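Local coordinates for Lmo2470 protein (Listeria monocytogenes EGD-e, PDB 5HL3) that binds calcium and, as the leucine-rich-repeat internalin InlP, interacts with afadin and facilitates crossing of the basement membrane, at residues R68-N73 and I92-H97; N133-S138 and S154-T159; G137-F142 and D161-F166. All blocks are in the same frame, centred on the assembly; numbering follows the deposited sequence.

Contact 1. Residues R68-N73 and I92-H97; sequences RAMFNN and ITTIPH. With CA (calcium ion), chain I.
T94 meets A69, M70 and F71 at once. Its CB lies 3.0 Å from A69 O, a close fit against the carbonyl. Its hydroxyl is placed between its own backbone N and carbonyl carbon (chi1 56°), where OG1 bonds L66 O. T94 O accepts the hydrogen bond from F71 N at 2.9 Å. The donor lies in the carbonyl plane, and the same oxygen sits at the edge of the F71 ring. M70, a selenomethionine, starts away from this segment, but its bend at chi2 brings SE to 3.9 Å from T94 O. The bend at chi3 turns CE to T94 CG2. I95 runs beside F71, both side chains pointing the same way, with I95 CG1 4.1 Å from F71 CD2. P96 puts its CD 3.7 Å from F71 O and also touches M70 SE. H97 N reaches F71 O through a bridging water. The H97 ring turns an edge to the other segment, with CD2 3.3 Å from N72 O. A second water donates to N72 O and binds a calcium ion, which N73 OD1 also ligates at 2.3 Å. The ring is further tied by ND1 to E124. Segment 68-73 leads from helix 60-63 into strand 76-79, and segment 92-97 precedes strand 100-103. L45 of helix 42-46 packs on A69 and F71, while D46 of that helix accepts from N72 ND2.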
loop_
_atom_site.group_PDB
_atom_site.type_symbol
_atom_site.label_atom_id
_atom_site.label_comp_id
_atom_site.label_asym_id
_atom_site.label_seq_id
_atom_site.Cartn_x
_atom_site.Cartn_y
_atom_site.Cartn_z
ATOM N N ARG A 68 -25.779 16.644 18.438
ATOM C CA ARG A 68 -26.492 17.564 19.330
ATOM C C ARG A 68 -25.931 18.976 19.274
ATOM O O ARG A 68 -26.477 19.857 19.920
ATOM C CB ARG A 68 -26.432 17.049 20.762
ATOM C CG ARG A 68 -27.171 15.711 20.929
ATOM C CD ARG A 68 -26.716 14.964 22.168
ATOM N NE ARG A 68 -27.032 15.663 23.419
ATOM C CZ ARG A 68 -28.084 15.414 24.196
ATOM N NH1 ARG A 68 -28.998 14.530 23.838
ATOM N NH2 ARG A 68 -28.234 16.082 25.323
ATOM N N ALA A 69 -24.862 19.197 18.516
ATOM C CA ALA A 69 -24.257 20.532 18.397
ATOM C C ALA A 69 -23.928 20.823 16.944
ATOM O O ALA A 69 -23.510 19.927 16.212
ATOM C CB ALA A 69 -22.981 20.623 19.239
HETATM N N MSE A 70 -24.115 22.070 16.530
HETATM C CA MSE A 70 -23.795 22.496 15.169
HETATM C C MSE A 70 -22.380 23.004 15.081
HETATM O O MSE A 70 -22.032 23.958 15.777
HETATM C CB MSE A 70 -24.776 23.583 14.733
HETATM C CG MSE A 70 -24.544 24.042 13.287
HETATM SE SE MSE A 70 -24.673 22.646 11.916
HETATM C CE MSE A 70 -26.558 22.300 12.175
ATOM N N PHE A 71 -21.575 22.369 14.226
ATOM C CA PHE A 71 -20.175 22.737 13.986
ATOM C C PHE A 71 -20.079 23.393 12.599
ATOM O O PHE A 71 -19.800 22.736 11.592
ATOM C CB PHE A 71 -19.286 21.495 14.072
ATOM C CG PHE A 71 -19.321 20.822 15.422
ATOM C CD1 PHE A 71 -18.570 21.304 16.467
ATOM C CD2 PHE A 71 -20.130 19.705 15.643
ATOM C CE1 PHE A 71 -18.598 20.694 17.704
ATOM C CE2 PHE A 71 -20.157 19.087 16.882
ATOM C CZ PHE A 71 -19.389 19.597 17.922
ATOM N N ASN A 72 -20.311 24.690 12.574
ATOM C CA ASN A 72 -20.380 25.436 11.339
ATOM C C ASN A 72 -19.057 25.588 10.632
ATOM O O ASN A 72 -19.044 25.709 9.403
ATOM C CB ASN A 72 -20.952 26.832 11.611
ATOM C CG ASN A 72 -22.429 26.810 11.948
ATOM O OD1 ASN A 72 -23.231 26.265 11.165
ATOM N ND2 ASN A 72 -22.802 27.391 13.086
ATOM N N ASN A 73 -17.945 25.562 11.383
ATOM C CA ASN A 73 -16.618 25.864 10.817
ATOM C C ASN A 73 -15.595 24.748 10.950
ATOM O O ASN A 73 -14.439 24.913 10.573
ATOM C CB ASN A 73 -16.085 27.144 11.450
ATOM C CG ASN A 73 -16.954 28.325 11.118
ATOM O OD1 ASN A 73 -17.294 28.537 9.945
ATOM N ND2 ASN A 73 -17.300 29.103 12.121
ATOM N N ILE A 92 -23.097 12.131 10.508
ATOM C CA ILE A 92 -24.033 13.051 11.165
ATOM C C ILE A 92 -24.178 14.316 10.335
ATOM O O ILE A 92 -23.349 14.570 9.441
ATOM C CB ILE A 92 -23.607 13.374 12.617
ATOM C CG1 ILE A 92 -22.198 14.001 12.663
ATOM C CG2 ILE A 92 -23.630 12.097 13.470
ATOM C CD1 ILE A 92 -21.811 14.556 14.003
ATOM N N THR A 93 -25.209 15.102 10.620
ATOM C CA THR A 93 -25.539 16.245 9.786
ATOM C C THR A 93 -24.965 17.575 10.267
ATOM O O THR A 93 -25.189 18.591 9.627
ATOM C CB THR A 93 -27.074 16.425 9.727
ATOM O OG1 THR A 93 -27.569 16.631 11.043
ATOM C CG2 THR A 93 -27.746 15.209 9.065
ATOM N N THR A 94 -24.218 17.566 11.368
ATOM C CA THR A 94 -23.777 18.811 12.000
ATOM C C THR A 94 -22.315 19.175 11.780
ATOM O O THR A 94 -21.795 20.032 12.470
ATOM C CB THR A 94 -24.056 18.752 13.518
ATOM O OG1 THR A 94 -23.411 17.607 14.065
ATOM C CG2 THR A 94 -25.578 18.669 13.791
ATOM N N ILE A 95 -21.648 18.545 10.815
ATOM C CA ILE A 95 -20.270 18.941 10.425
ATOM C C ILE A 95 -20.290 19.064 8.891
ATOM O O ILE A 95 -19.580 18.343 8.165
ATOM C CB ILE A 95 -19.193 17.950 10.885
ATOM C CG1 ILE A 95 -19.460 17.466 12.322
ATOM C CG2 ILE A 95 -17.820 18.628 10.793
ATOM C CD1 ILE A 95 -18.476 16.398 12.773
ATOM N N PRO A 96 -21.093 19.995 8.370
ATOM C CA PRO A 96 -21.313 20.067 6.931
ATOM C C PRO A 96 -20.083 20.373 6.095
ATOM O O PRO A 96 -20.043 19.984 4.902
ATOM C CB PRO A 96 -22.329 21.203 6.796
ATOM C CG PRO A 96 -22.196 22.012 8.039
ATOM C CD PRO A 96 -21.910 20.994 9.090
ATOM N N HIS A 97 -19.076 21.001 6.693
ATOM C CA HIS A 97 -17.879 21.401 5.940
ATOM C C HIS A 97 -16.661 20.533 6.232
ATOM O O HIS A 97 -15.543 20.918 5.936
ATOM C CB HIS A 97 -17.637 22.898 6.149
ATOM C CG HIS A 97 -18.833 23.705 5.766
ATOM N ND1 HIS A 97 -19.286 23.775 4.471
ATOM C CD2 HIS A 97 -19.745 24.375 6.512
ATOM C CE1 HIS A 97 -20.390 24.491 4.424
ATOM N NE2 HIS A 97 -20.693 24.878 5.653
HETATM CA CA CA I . -17.321 29.099 7.741
HETATM O O HOH W 1 -18.463 21.877 9.313
HETATM O O HOH W 2 -17.612 26.846 7.309
HETATM O O HOH W 3 -19.525 29.431 8.508
HETATM O O HOH W 4 -14.939 28.996 8.486
#

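Contact 2. Residues N133-S138 and S154-T159; sequences NNLIGS and SEMLIT. With CA (calcium ion), chain E.
M156 wraps its side chain round N133 O in neighbouring turns of the leucine-rich-repeat solenoid. N133 fits the asparagine of the repeat consensus, and M156 holds the corresponding place one turn on. M156 is a selenomethionine whose CG stands beside its backbone N, anti to the carbonyl carbon (chi1 -59°). That torsion sets CG 3.1 Å from N133 O. A bend at chi3 then folds CE back to 3.2 Å from the same N133 O. M156 CA adds a CA-H...O contact to this oxygen. The amide of N133 turns elsewhere, and its ND2 donates to M130 O and A104 O.

L135 crosses M156 at a slant and forks over two residues. Its CD1 touches M156 CE at 4.0 Å. Its CD2 rests on I158 CG1 at 4.1 Å. These apolar groups are buried. Beside them L135 N donates to M156 O at 3.0 Å. The bond is nearly straight (170° at the hydrogen), although the donor is tilted 19° from the carbonyl plane. On the outer side N134 lays its OD1 against L157, 3.5 Å from CB, while its ND2 bonds N113 OD1.

A calcium ion lies beside L157 and the L135 carbonyl. N180 OD1 accepts from the N atoms of both M156 and I158, which probably helps hold the backbone on both flanks of L157. One calcium-bound water donates to both L135 O and G137 O, and another donates to T159 OG1. E162 supplies one protein ligand, its carboxylate. L157 O, the other, binds the calcium ion directly at 2.4 Å.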
loop_
_atom_site.group_PDB
_atom_site.type_symbol
_atom_site.label_atom_id
_atom_site.label_comp_id
_atom_site.label_asym_id
_atom_site.label_seq_id
_atom_site.Cartn_x
_atom_site.Cartn_y
_atom_site.Cartn_z
ATOM N N ASN A 133 -5.653 -0.017 10.789
ATOM C CA ASN A 133 -6.843 -0.561 11.427
ATOM C C ASN A 133 -7.507 -1.591 10.521
ATOM O O ASN A 133 -7.571 -1.411 9.302
ATOM C CB ASN A 133 -7.758 0.610 11.754
ATOM C CG ASN A 133 -7.089 1.598 12.699
ATOM O OD1 ASN A 133 -6.822 1.267 13.838
ATOM N ND2 ASN A 133 -6.777 2.799 12.212
ATOM N N ASN A 134 -7.955 -2.682 11.112
ATOM C CA ASN A 134 -8.574 -3.742 10.316
ATOM C C ASN A 134 -9.925 -3.265 9.778
ATOM O O ASN A 134 -10.833 -2.934 10.552
ATOM C CB ASN A 134 -8.807 -4.967 11.216
ATOM C CG ASN A 134 -9.534 -6.065 10.501
ATOM O OD1 ASN A 134 -9.177 -6.411 9.405
ATOM N ND2 ASN A 134 -10.613 -6.552 11.084
ATOM N N LEU A 135 -10.087 -3.246 8.470
ATOM C CA LEU A 135 -11.351 -2.827 7.878
ATOM C C LEU A 135 -12.446 -3.867 8.154
ATOM O O LEU A 135 -12.237 -5.061 7.976
ATOM C CB LEU A 135 -11.219 -2.605 6.373
ATOM C CG LEU A 135 -12.458 -2.058 5.682
ATOM C CD1 LEU A 135 -12.648 -0.621 6.062
ATOM C CD2 LEU A 135 -12.344 -2.202 4.178
ATOM N N ILE A 136 -13.615 -3.399 8.614
ATOM C CA ILE A 136 -14.798 -4.226 8.755
ATOM C C ILE A 136 -15.581 -4.102 7.448
ATOM O O ILE A 136 -15.952 -2.999 7.059
ATOM C CB ILE A 136 -15.663 -3.710 9.898
ATOM C CG1 ILE A 136 -14.912 -3.729 11.217
ATOM C CG2 ILE A 136 -16.925 -4.571 10.017
ATOM C CD1 ILE A 136 -15.629 -2.944 12.289
ATOM N N GLY A 137 -15.776 -5.212 6.754
ATOM C CA GLY A 137 -16.512 -5.191 5.489
ATOM C C GLY A 137 -15.679 -4.700 4.322
ATOM O O GLY A 137 -14.497 -4.999 4.217
ATOM N N SER A 138 -16.329 -4.009 3.397
ATOM C CA SER A 138 -15.703 -3.548 2.149
ATOM C C SER A 138 -15.575 -2.041 2.102
ATOM O O SER A 138 -16.207 -1.315 2.868
ATOM C CB SER A 138 -16.544 -3.997 0.948
ATOM O OG SER A 138 -16.594 -5.400 0.856
ATOM N N SER A 154 -3.731 1.890 4.190
ATOM C CA SER A 154 -2.621 0.924 4.291
ATOM C C SER A 154 -2.793 0.033 5.515
ATOM O O SER A 154 -3.251 0.516 6.558
ATOM C CB SER A 154 -1.312 1.695 4.401
ATOM O OG SER A 154 -0.227 0.812 4.566
ATOM N N GLU A 155 -2.433 -1.248 5.408
ATOM C CA GLU A 155 -2.450 -2.174 6.571
ATOM C C GLU A 155 -3.824 -2.244 7.209
ATOM O O GLU A 155 -4.013 -1.915 8.391
ATOM C CB GLU A 155 -1.378 -1.828 7.614
ATOM C CG GLU A 155 -1.128 -3.015 8.533
ATOM C CD GLU A 155 -0.106 -2.772 9.580
ATOM O OE1 GLU A 155 -0.211 -1.787 10.328
ATOM O OE2 GLU A 155 0.802 -3.620 9.710
HETATM N N MSE A 156 -4.774 -2.757 6.441
HETATM C CA MSE A 156 -6.151 -2.895 6.900
HETATM C C MSE A 156 -6.756 -4.236 6.587
HETATM O O MSE A 156 -7.957 -4.408 6.736
HETATM C CB MSE A 156 -7.055 -1.803 6.274
HETATM C CG MSE A 156 -6.581 -0.376 6.603
HETATM SE SE MSE A 156 -7.890 0.970 6.058
HETATM C CE MSE A 156 -9.136 0.719 7.530
ATOM N N LEU A 157 -5.923 -5.215 6.202
ATOM C CA LEU A 157 -6.393 -6.546 5.762
ATOM C C LEU A 157 -7.445 -6.476 4.633
ATOM O O LEU A 157 -8.451 -7.198 4.651
ATOM C CB LEU A 157 -6.836 -7.379 6.951
ATOM C CG LEU A 157 -5.674 -7.776 7.876
ATOM C CD1 LEU A 157 -6.259 -8.400 9.117
ATOM C CD2 LEU A 157 -4.709 -8.721 7.218
ATOM N N ILE A 158 -7.184 -5.614 3.649
ATOM C CA ILE A 158 -8.080 -5.482 2.525
ATOM C C ILE A 158 -7.740 -6.544 1.474
ATOM O O ILE A 158 -6.583 -6.680 1.080
ATOM C CB ILE A 158 -7.987 -4.075 1.923
ATOM C CG1 ILE A 158 -8.509 -3.075 2.960
ATOM C CG2 ILE A 158 -8.831 -3.979 0.639
ATOM C CD1 ILE A 158 -8.206 -1.627 2.658
ATOM N N THR A 159 -8.761 -7.293 1.051
ATOM C CA THR A 159 -8.650 -8.276 -0.043
ATOM C C THR A 159 -9.323 -7.700 -1.289
ATOM O O THR A 159 -10.077 -6.709 -1.219
ATOM C CB THR A 159 -9.209 -9.656 0.355
ATOM O OG1 THR A 159 -10.484 -9.485 0.991
ATOM C CG2 THR A 159 -8.242 -10.337 1.331
HETATM CA CA CA E . -10.803 -7.646 4.944
HETATM O O HOH W 5 -10.113 -6.189 6.639
HETATM O O HOH W 6 -12.834 -6.567 5.711
HETATM O O HOH W 7 -10.232 -9.691 3.848
HETATM O O HOH W 8 -11.417 -9.090 6.627
#

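Contact 3. Residues G137-F142 and D161-F166; sequences GSIPDF and DELPNF. With CA (calcium ion), chain E.
Adjacent coils of the leucine-rich-repeat solenoid stack here beside a calcium site, and E162 serves both. E162 O accepts the hydrogen bond from I139 N at 2.9 Å, with the donor in the carbonyl plane. The E162 side chain leaves beside its backbone N (chi1 -66°) and then runs extended to the metal. Both carboxylate oxygens bind the calcium ion, OE1 at 2.5 Å and OE2 slightly farther. OE1 also accepts from T159 N, a second hold on the carboxylate. G137 contributes through a water: its carbonyl accepts from a water bound to the ion. Another water joins S138 OG and D161 O across the coils.

The two segments lie in the loops that lead back to strands 150-152 and 174-176 of the long parallel sheet. They match residue for residue, IPDF in one coil and LPNF in the next. D141 and N165, at equivalent places, each centre an inverse gamma turn.

I139 and L163 lie side by side and touch through their CD1 atoms at 3.9 Å. I139 CG2 turns instead to the edge of the F166 ring, 3.7 Å from CE1. P140 O meets that edge too, and it also lies over the centre of one face of the F142 ring. The rings of F142 and F166 are almost parallel, their planes 7° apart. Their centroids are 5.6 Å apart, and the lateral offset leaves little of one ring over the other; F142 CE2 and F166 CE1 make the nearest approach. P164 packs its ring against I139, with CD 3.3 Å from I139 O, and P164 CB faces D141 CB. D141 OD1 comes to 3.4 Å from F166 CA, while OD2 accepts from N167 ND2.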
loop_
_atom_site.group_PDB
_atom_site.type_symbol
_atom_site.label_atom_id
_atom_site.label_comp_id
_atom_site.label_asym_id
_atom_site.label_seq_id
_atom_site.Cartn_x
_atom_site.Cartn_y
_atom_site.Cartn_z
ATOM N N GLY A 137 -15.776 -5.212 6.754
ATOM C CA GLY A 137 -16.512 -5.191 5.489
ATOM C C GLY A 137 -15.679 -4.700 4.322
ATOM O O GLY A 137 -14.497 -4.999 4.217
ATOM N N SER A 138 -16.329 -4.009 3.397
ATOM C CA SER A 138 -15.703 -3.548 2.149
ATOM C C SER A 138 -15.575 -2.041 2.102
ATOM O O SER A 138 -16.207 -1.315 2.868
ATOM C CB SER A 138 -16.544 -3.997 0.948
ATOM O OG SER A 138 -16.594 -5.400 0.856
ATOM N N ILE A 139 -14.713 -1.567 1.226
ATOM C CA ILE A 139 -14.646 -0.144 0.925
ATOM C C ILE A 139 -15.857 0.144 0.036
ATOM O O ILE A 139 -16.017 -0.506 -1.002
ATOM C CB ILE A 139 -13.369 0.239 0.124
ATOM C CG1 ILE A 139 -12.100 -0.189 0.883
ATOM C CG2 ILE A 139 -13.335 1.756 -0.189
ATOM C CD1 ILE A 139 -10.837 -0.061 0.052
ATOM N N PRO A 140 -16.719 1.105 0.417
ATOM C CA PRO A 140 -17.884 1.402 -0.445
ATOM C C PRO A 140 -17.501 2.030 -1.775
ATOM O O PRO A 140 -16.453 2.705 -1.882
ATOM C CB PRO A 140 -18.703 2.415 0.377
ATOM C CG PRO A 140 -17.861 2.855 1.462
ATOM C CD PRO A 140 -16.692 1.942 1.635
ATOM N N ASP A 141 -18.349 1.822 -2.797
ATOM C CA ASP A 141 -18.213 2.560 -4.047
ATOM C C ASP A 141 -18.895 3.921 -3.746
ATOM O O ASP A 141 -20.067 4.107 -3.995
ATOM C CB ASP A 141 -18.874 1.801 -5.193
ATOM C CG ASP A 141 -18.635 2.438 -6.546
ATOM O OD1 ASP A 141 -17.750 3.306 -6.674
ATOM O OD2 ASP A 141 -19.373 2.064 -7.494
ATOM N N PHE A 142 -18.107 4.834 -3.195
ATOM C CA PHE A 142 -18.628 6.087 -2.635
ATOM C C PHE A 142 -19.557 6.813 -3.575
ATOM O O PHE A 142 -19.224 7.007 -4.741
ATOM C CB PHE A 142 -17.499 7.058 -2.305
ATOM C CG PHE A 142 -16.378 6.453 -1.506
ATOM C CD1 PHE A 142 -16.520 6.170 -0.140
ATOM C CD2 PHE A 142 -15.153 6.178 -2.124
ATOM C CE1 PHE A 142 -15.469 5.609 0.553
ATOM C CE2 PHE A 142 -14.101 5.655 -1.427
ATOM C CZ PHE A 142 -14.265 5.373 -0.097
ATOM N N ASP A 161 -11.779 -8.593 -3.155
ATOM C CA ASP A 161 -13.240 -8.579 -3.162
ATOM C C ASP A 161 -13.830 -7.374 -2.394
ATOM O O ASP A 161 -15.020 -7.112 -2.472
ATOM C CB ASP A 161 -13.793 -9.890 -2.567
ATOM C CG ASP A 161 -13.366 -10.093 -1.104
ATOM O OD1 ASP A 161 -12.171 -10.037 -0.845
ATOM O OD2 ASP A 161 -14.204 -10.285 -0.189
ATOM N N GLU A 162 -12.980 -6.651 -1.666
ATOM C CA GLU A 162 -13.399 -5.516 -0.827
ATOM C C GLU A 162 -13.080 -4.167 -1.451
ATOM O O GLU A 162 -13.378 -3.125 -0.854
ATOM C CB GLU A 162 -12.691 -5.638 0.547
ATOM C CG GLU A 162 -13.151 -6.852 1.357
ATOM C CD GLU A 162 -12.292 -7.212 2.563
ATOM O OE1 GLU A 162 -11.194 -6.631 2.723
ATOM O OE2 GLU A 162 -12.730 -8.126 3.317
ATOM N N LEU A 163 -12.514 -4.168 -2.662
ATOM C CA LEU A 163 -12.034 -2.952 -3.340
ATOM C C LEU A 163 -12.768 -2.727 -4.662
ATOM O O LEU A 163 -12.527 -3.456 -5.647
ATOM C CB LEU A 163 -10.527 -3.080 -3.600
ATOM C CG LEU A 163 -9.866 -1.963 -4.412
ATOM C CD1 LEU A 163 -9.994 -0.639 -3.754
ATOM C CD2 LEU A 163 -8.421 -2.318 -4.654
ATOM N N PRO A 164 -13.681 -1.765 -4.707
ATOM C CA PRO A 164 -14.423 -1.542 -5.955
ATOM C C PRO A 164 -13.657 -0.757 -7.006
ATOM O O PRO A 164 -12.654 -0.141 -6.721
ATOM C CB PRO A 164 -15.647 -0.753 -5.501
ATOM C CG PRO A 164 -15.238 -0.073 -4.290
ATOM C CD PRO A 164 -14.122 -0.868 -3.640
ATOM N N ASN A 165 -14.146 -0.807 -8.240
ATOM C CA ASN A 165 -13.605 -0.026 -9.329
ATOM C C ASN A 165 -14.341 1.308 -9.273
ATOM O O ASN A 165 -15.322 1.551 -9.965
ATOM C CB ASN A 165 -13.818 -0.792 -10.642
ATOM C CG ASN A 165 -12.957 -0.261 -11.755
ATOM O OD1 ASN A 165 -12.665 0.916 -11.820
ATOM N ND2 ASN A 165 -12.526 -1.140 -12.632
ATOM N N PHE A 166 -13.829 2.182 -8.406
ATOM C CA PHE A 166 -14.566 3.407 -7.985
ATOM C C PHE A 166 -15.207 4.202 -9.108
ATOM O O PHE A 166 -14.520 4.693 -9.991
ATOM C CB PHE A 166 -13.654 4.352 -7.211
ATOM C CG PHE A 166 -13.025 3.749 -5.992
ATOM C CD1 PHE A 166 -13.766 3.558 -4.835
ATOM C CD2 PHE A 166 -11.675 3.418 -5.983
ATOM C CE1 PHE A 166 -13.188 3.023 -3.689
ATOM C CE2 PHE A 166 -11.095 2.887 -4.820
ATOM C CZ PHE A 166 -11.854 2.691 -3.684
HETATM CA CA CA E . -10.803 -7.646 4.944
HETATM O O HOH W 6 -12.834 -6.567 5.711
HETATM O O HOH W 9 -17.466 -6.474 -1.351
HETATM O O HOH W 7 -10.232 -9.691 3.848
HETATM O O HOH W 8 -11.417 -9.090 6.627
HETATM O O HOH W 5 -10.113 -6.189 6.639
#

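Contacts 2 and 3 are successive parts of one stacking of coils. They share G137 and S138, and their centres lie 11 Å apart. One calcium ion serves both: L157 of contact 2 gives its carbonyl oxygen and E162 of contact 3 its carboxylate, with L157 O 3.4 Å from E162 OE1. Four waters complete the set of ligands. Inside the coil the two also meet, I158 CD1 lying 4.0 Å from I139 CD1. Contact 1 stands apart, toward the N-terminal end, with a different calcium ion at N73. Its centre is 28 Å from that of contact 2, and its nearest atoms are about 14 Å from contact 3.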